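Local structure of bubble protein (Penicillium brevicompactum, 1UOY) at residues A[10-15]-A[25-30]; A[16-21]-A[36-41]. The protein may act as a toxin secreted in the fungal exudate, possibly recognising a molecule with a negatively charged surface. One frame throughout, in Å; residues are numbered along the deposited sequence.

Contact 1. Residues A[10-15]-A[25-30]; sequences DQRRTN and RHFCGC
Arg-12 lays its guanidinium over one face of the Phe-27 ring, centres 4.0 Å apart and planes 24° from parallel, a stacked cation-pi pair displaced toward CE1 and CZ. A bend at chi2 (-73°) folds the arginine back over the ring, with CG against Phe-27 CG, and NH1 is held by Gln-11 O at 2.9 Å. Asp-10 O meets the ring edge in its plane and accepts a nearly straight bond from Cys-28 N (2.9 Å). With Arg-12 N to Cys-28 O at 2.8 Å, this makes a single beta bridge between Gln-11 and Cys-28. From the extended Gln-11 side chain NE2 donates to Gly-29 O at 3.0 Å and weakly to Cys-30 O, while Asn-8 N binds its OE1. The Cys-30 sulfur, disulfide-bonded to Cys-3, packs over the centre of the Arg-13 guanidinium, SG to CZ 3.6 Å; Arg-13 NH2 donates to Cys-3 O. One water accepts from Thr-14 N and Cys-30 N. The buried Asp-10 carboxylate is held by Gly-56 N at OD2 and Arg-32 at OD1. Hydrogen bonds thus join the loop to strand 26-28 and the residues after it, while the Phe-27 face probably favours Arg-12's positive charge.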
loop_
_atom_site.group_PDB
_atom_site.type_symbol
_atom_site.label_atom_id
_atom_site.label_comp_id
_atom_site.label_asym_id
_atom_site.label_seq_id
_atom_site.Cartn_x
_atom_site.Cartn_y
_atom_site.Cartn_z
ATOM N N ASP A 10 -0.281 3.745 7.129
ATOM C CA ASP A 10 -1.086 3.491 5.919
ATOM C C ASP A 10 -0.198 3.034 4.770
ATOM O O ASP A 10 -0.698 2.987 3.649
ATOM C CB ASP A 10 -1.861 4.768 5.495
ATOM C CG ASP A 10 -0.956 5.911 5.104
ATOM O OD1 ASP A 10 0.184 5.999 5.628
ATOM O OD2 ASP A 10 -1.422 6.768 4.332
ATOM N N GLN A 11 1.054 2.646 5.026
ATOM C CA GLN A 11 1.971 2.279 3.953
ATOM C C GLN A 11 2.404 0.834 3.991
ATOM O O GLN A 11 2.556 0.258 5.092
ATOM C CB GLN A 11 3.191 3.181 4.000
ATOM C CG GLN A 11 2.809 4.630 3.805
ATOM C CD GLN A 11 4.014 5.518 3.718
ATOM O OE1 GLN A 11 4.590 5.932 4.742
ATOM N NE2 GLN A 11 4.447 5.808 2.476
ATOM N N ARG A 12 2.560 0.252 2.797
ATOM C CA ARG A 12 3.014 -1.127 2.633
ATOM C C ARG A 12 3.981 -1.116 1.490
ATOM O O ARG A 12 3.856 -0.312 0.544
ATOM C CB ARG A 12 1.845 -2.086 2.339
ATOM C CG ARG A 12 0.818 -2.129 3.453
ATOM C CD ARG A 12 1.344 -2.877 4.678
ATOM N NE ARG A 12 0.298 -3.088 5.684
ATOM C CZ ARG A 12 -0.102 -2.194 6.571
ATOM N NH1 ARG A 12 0.440 -0.973 6.605
ATOM N NH2 ARG A 12 -1.073 -2.507 7.435
ATOM N N ARG A 13 4.987 -1.993 1.550
ATOM C CA ARG A 13 6.021 -1.957 0.528
ATOM C C ARG A 13 5.580 -2.703 -0.726
ATOM O O ARG A 13 5.302 -3.919 -0.675
ATOM C CB ARG A 13 7.342 -2.509 1.109
ATOM C CG ARG A 13 8.463 -2.416 0.078
ATOM C CD ARG A 13 9.839 -2.712 0.770
ATOM N NE ARG A 13 10.177 -1.655 1.722
ATOM C CZ ARG A 13 10.745 -0.485 1.406
ATOM N NH1 ARG A 13 11.063 -0.200 0.144
ATOM N NH2 ARG A 13 10.996 0.413 2.353
ATOM N N THR A 14 5.517 -1.984 -1.847
ATOM C CA THR A 14 5.113 -2.600 -3.090
ATOM C C THR A 14 6.008 -3.828 -3.388
ATOM O O THR A 14 7.243 -3.793 -3.228
ATOM C CB THR A 14 5.197 -1.590 -4.237
ATOM O OG1 THR A 14 4.529 -0.381 -3.828
ATOM C CG2 THR A 14 4.564 -2.136 -5.512
ATOM N N ASN A 15 5.332 -4.900 -3.766
ATOM C CA ASN A 15 5.917 -6.179 -4.144
ATOM C C ASN A 15 6.392 -7.030 -2.971
ATOM O O ASN A 15 6.922 -8.111 -3.161
ATOM C CB ASN A 15 7.008 -5.976 -5.219
ATOM C CG ASN A 15 6.445 -5.318 -6.436
ATOM O OD1 ASN A 15 5.316 -5.605 -6.836
ATOM N ND2 ASN A 15 7.214 -4.412 -7.036
ATOM N N ARG A 25 -8.185 -4.561 0.932
ATOM C CA ARG A 25 -7.764 -3.258 1.493
ATOM C C ARG A 25 -6.740 -2.599 0.582
ATOM O O ARG A 25 -5.835 -3.247 0.019
ATOM C CB ARG A 25 -7.081 -3.467 2.851
ATOM C CG ARG A 25 -8.034 -3.771 4.000
ATOM C CD ARG A 25 -7.178 -3.953 5.244
ATOM N NE ARG A 25 -7.866 -4.342 6.490
ATOM C CZ ARG A 25 -8.175 -5.592 6.810
ATOM N NH1 ARG A 25 -8.023 -6.606 5.967
ATOM N NH2 ARG A 25 -8.440 -5.887 8.094
ATOM N N HIS A 26 -6.852 -1.275 0.499
ATOM C CA HIS A 26 -5.900 -0.483 -0.279
ATOM C C HIS A 26 -5.040 0.337 0.652
ATOM O O HIS A 26 -5.529 1.032 1.546
ATOM C CB HIS A 26 -6.681 0.447 -1.201
ATOM C CG HIS A 26 -7.192 -0.250 -2.395
ATOM N ND1 HIS A 26 -7.850 0.414 -3.405
ATOM C CD2 HIS A 26 -7.116 -1.543 -2.761
ATOM C CE1 HIS A 26 -8.160 -0.460 -4.353
ATOM N NE2 HIS A 26 -7.731 -1.652 -3.981
ATOM N N PHE A 27 -3.740 0.213 0.439
ATOM C CA PHE A 27 -2.723 0.953 1.186
ATOM C C PHE A 27 -1.871 1.771 0.225
ATOM O O PHE A 27 -2.052 1.668 -0.989
ATOM C CB PHE A 27 -1.818 -0.017 1.982
ATOM C CG PHE A 27 -2.520 -0.622 3.178
ATOM C CD1 PHE A 27 -2.563 0.067 4.381
ATOM C CD2 PHE A 27 -3.139 -1.844 3.090
ATOM C CE1 PHE A 27 -3.220 -0.493 5.502
ATOM C CE2 PHE A 27 -3.802 -2.417 4.195
ATOM C CZ PHE A 27 -3.842 -1.752 5.394
ATOM N N CYS A 28 -0.989 2.612 0.761
ATOM C CA CYS A 28 -0.079 3.385 -0.068
ATOM C C CYS A 28 1.269 2.719 -0.109
ATOM O O CYS A 28 1.698 2.133 0.895
ATOM C CB CYS A 28 0.125 4.760 0.526
ATOM S SG CYS A 28 -1.359 5.781 0.480
ATOM N N GLY A 29 1.960 2.794 -1.260
ATOM C CA GLY A 29 3.331 2.312 -1.313
ATOM C C GLY A 29 4.217 3.259 -0.516
ATOM O O GLY A 29 3.801 4.329 -0.050
ATOM N N CYS A 30 5.461 2.862 -0.337
ATOM C CA CYS A 30 6.362 3.654 0.468
ATOM C C CYS A 30 6.610 5.064 -0.045
ATOM O O CYS A 30 6.696 6.005 0.760
ATOM C CB CYS A 30 7.702 2.949 0.703
ATOM S SG CYS A 30 7.545 1.205 1.220
HETATM O O HOH W 1 6.432 0.862 -2.344
#

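Contact 2. Residues A[16-21]-A[36-41]; sequences SGCKAG and VECKGG
Cys-18 and Cys-38 are joined through their sulfurs, SG to SG 2.0 Å, and this disulfide makes up most of the close packing between 16-21 and 36-41. Both CB atoms point toward the opposite segment. The Cys-18 sulfur stands between its own backbone N and carbonyl carbon (chi1 59°), whereas that of Cys-38 lies opposite its backbone N; with these chi1 values the sulfurs meet, and the chi3 of 89° is close to the relaxed value for a disulfide. Lys-19 O rests 3.5 Å from the Cys-38 SG. Beside the bridge, Cys-18 N donates to Gly-41 O at 3.1 Å, a bent bond (142°) whose donor stands well above the carbonyl plane. Gly-17 CA lies 3.4 Å from Gly-41 O in a CA-H...O contact. Trp-43 of strand 42-48 touches the Cys-18 side chain, and Asn-22 that of Cys-38.

Away from the disulfide the contact is loose. Lys-19 turns from strand 34-39 at an exposed position, and on the other segment Lys-39 also points away, its NZ forming a long salt bridge with Glu-37 OE2 (3.5 Å). Gly-40 and Gly-41 both have positive phi and carry the chain around the turn from strand 34-39 to strand 42-48. A disulfide crosslinking a loop to a beta hairpin, in place of a large hydrophobic core, is the kind of stabilisation found in small disulfide-rich proteins.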
loop_
_atom_site.group_PDB
_atom_site.type_symbol
_atom_site.label_atom_id
_atom_site.label_comp_id
_atom_site.label_asym_id
_atom_site.label_seq_id
_atom_site.Cartn_x
_atom_site.Cartn_y
_atom_site.Cartn_z
ATOM N N SER A 16 6.230 -6.528 -1.753
ATOM C CA SER A 16 6.577 -7.354 -0.590
ATOM C C SER A 16 5.410 -8.283 -0.262
ATOM O O SER A 16 4.294 -8.158 -0.786
ATOM C CB SER A 16 6.903 -6.473 0.617
ATOM O OG SER A 16 5.765 -5.768 1.132
ATOM N N GLY A 17 5.661 -9.257 0.606
ATOM C CA GLY A 17 4.621 -10.209 0.944
ATOM C C GLY A 17 3.447 -9.627 1.731
ATOM O O GLY A 17 3.605 -8.635 2.442
ATOM N N CYS A 18 2.289 -10.279 1.624
ATOM C CA CYS A 18 1.081 -9.818 2.330
ATOM C C CYS A 18 0.146 -10.979 2.625
ATOM O O CYS A 18 -0.058 -11.871 1.793
ATOM C CB CYS A 18 0.363 -8.709 1.518
ATOM S SG CYS A 18 -0.150 -9.212 -0.141
ATOM N N LYS A 19 -0.394 -10.927 3.827
ATOM C CA LYS A 19 -1.312 -11.960 4.320
ATOM C C LYS A 19 -2.641 -11.911 3.593
ATOM O O LYS A 19 -3.182 -10.845 3.261
ATOM C CB LYS A 19 -1.589 -11.759 5.803
ATOM C CG LYS A 19 -0.368 -11.951 6.673
ATOM C CD LYS A 19 -0.647 -11.780 8.148
ATOM C CE LYS A 19 0.538 -11.045 8.758
ATOM N NZ LYS A 19 1.833 -11.818 8.650
ATOM N N ALA A 20 -3.202 -13.093 3.402
ATOM C CA ALA A 20 -4.448 -13.158 2.656
ATOM C C ALA A 20 -5.620 -12.404 3.328
ATOM O O ALA A 20 -6.515 -11.906 2.617
ATOM C CB ALA A 20 -4.817 -14.612 2.428
ATOM N N GLY A 21 -5.609 -12.321 4.658
ATOM C CA GLY A 21 -6.649 -11.610 5.405
ATOM C C GLY A 21 -6.743 -10.129 5.076
ATOM O O GLY A 21 -7.705 -9.483 5.453
ATOM N N VAL A 36 -1.620 0.269 -3.357
ATOM C CA VAL A 36 -1.376 -1.177 -3.481
ATOM C C VAL A 36 -2.479 -2.002 -2.804
ATOM O O VAL A 36 -3.118 -1.558 -1.831
ATOM C CB VAL A 36 0.007 -1.562 -2.872
ATOM C CG1 VAL A 36 1.158 -0.889 -3.696
ATOM C CG2 VAL A 36 0.158 -1.047 -1.415
ATOM N N GLU A 37 -2.625 -3.240 -3.290
ATOM C CA GLU A 37 -3.640 -4.169 -2.786
ATOM C C GLU A 37 -2.944 -5.514 -2.706
ATOM O O GLU A 37 -2.093 -5.826 -3.533
ATOM C CB GLU A 37 -4.828 -4.236 -3.790
ATOM C CG GLU A 37 -5.983 -5.132 -3.284
ATOM C CD GLU A 37 -7.107 -5.199 -4.263
ATOM O OE1 GLU A 37 -7.358 -4.234 -5.011
ATOM O OE2 GLU A 37 -7.775 -6.246 -4.297
ATOM N N CYS A 38 -3.338 -6.354 -1.750
ATOM C CA CYS A 38 -2.742 -7.672 -1.633
ATOM C C CYS A 38 -3.346 -8.614 -2.658
ATOM O O CYS A 38 -4.520 -8.965 -2.558
ATOM C CB CYS A 38 -2.962 -8.156 -0.205
ATOM S SG CYS A 38 -2.110 -9.752 0.074
ATOM N N LYS A 39 -2.547 -8.978 -3.638
ATOM C CA LYS A 39 -2.988 -9.884 -4.706
ATOM C C LYS A 39 -1.924 -10.954 -4.918
ATOM O O LYS A 39 -0.749 -10.661 -5.092
ATOM C CB LYS A 39 -3.179 -9.109 -6.018
ATOM C CG LYS A 39 -4.253 -8.016 -5.907
ATOM C CD LYS A 39 -4.355 -7.261 -7.236
ATOM C CE LYS A 39 -5.655 -6.534 -7.327
ATOM N NZ LYS A 39 -6.790 -7.490 -7.424
ATOM N N GLY A 40 -2.365 -12.206 -4.897
ATOM C CA GLY A 40 -1.397 -13.276 -5.115
ATOM C C GLY A 40 -0.235 -13.261 -4.130
ATOM O O GLY A 40 0.899 -13.611 -4.478
ATOM N N GLY A 41 -0.535 -12.830 -2.910
ATOM C CA GLY A 41 0.445 -12.820 -1.854
ATOM C C GLY A 41 1.449 -11.713 -1.842
ATOM O O GLY A 41 2.380 -11.759 -1.053
#

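In the fold
Contacts 1 and 2 have centres about 10 Å apart and meet on the three-stranded antiparallel sheet, where strand 26-28 borders strand 34-39. Their segments alternate along the chain: 10-15 runs directly into 16-21, then come 25-30 and 36-41, so one continuous irregular stretch is fastened successively to two neighbouring strands. Phe-27 O and Val-36 N, and His-26 NE2 and Glu-37 OE1, probably hydrogen-bond between the contacts, while Thr-14 packs on Val-36. Contact 1 lies at the centre of the chain, contact 2 at its surface. In this protein of 64 residues without alpha helix, disulfides and loop-to-sheet bonds together hold the long N-terminal loop against the sheet.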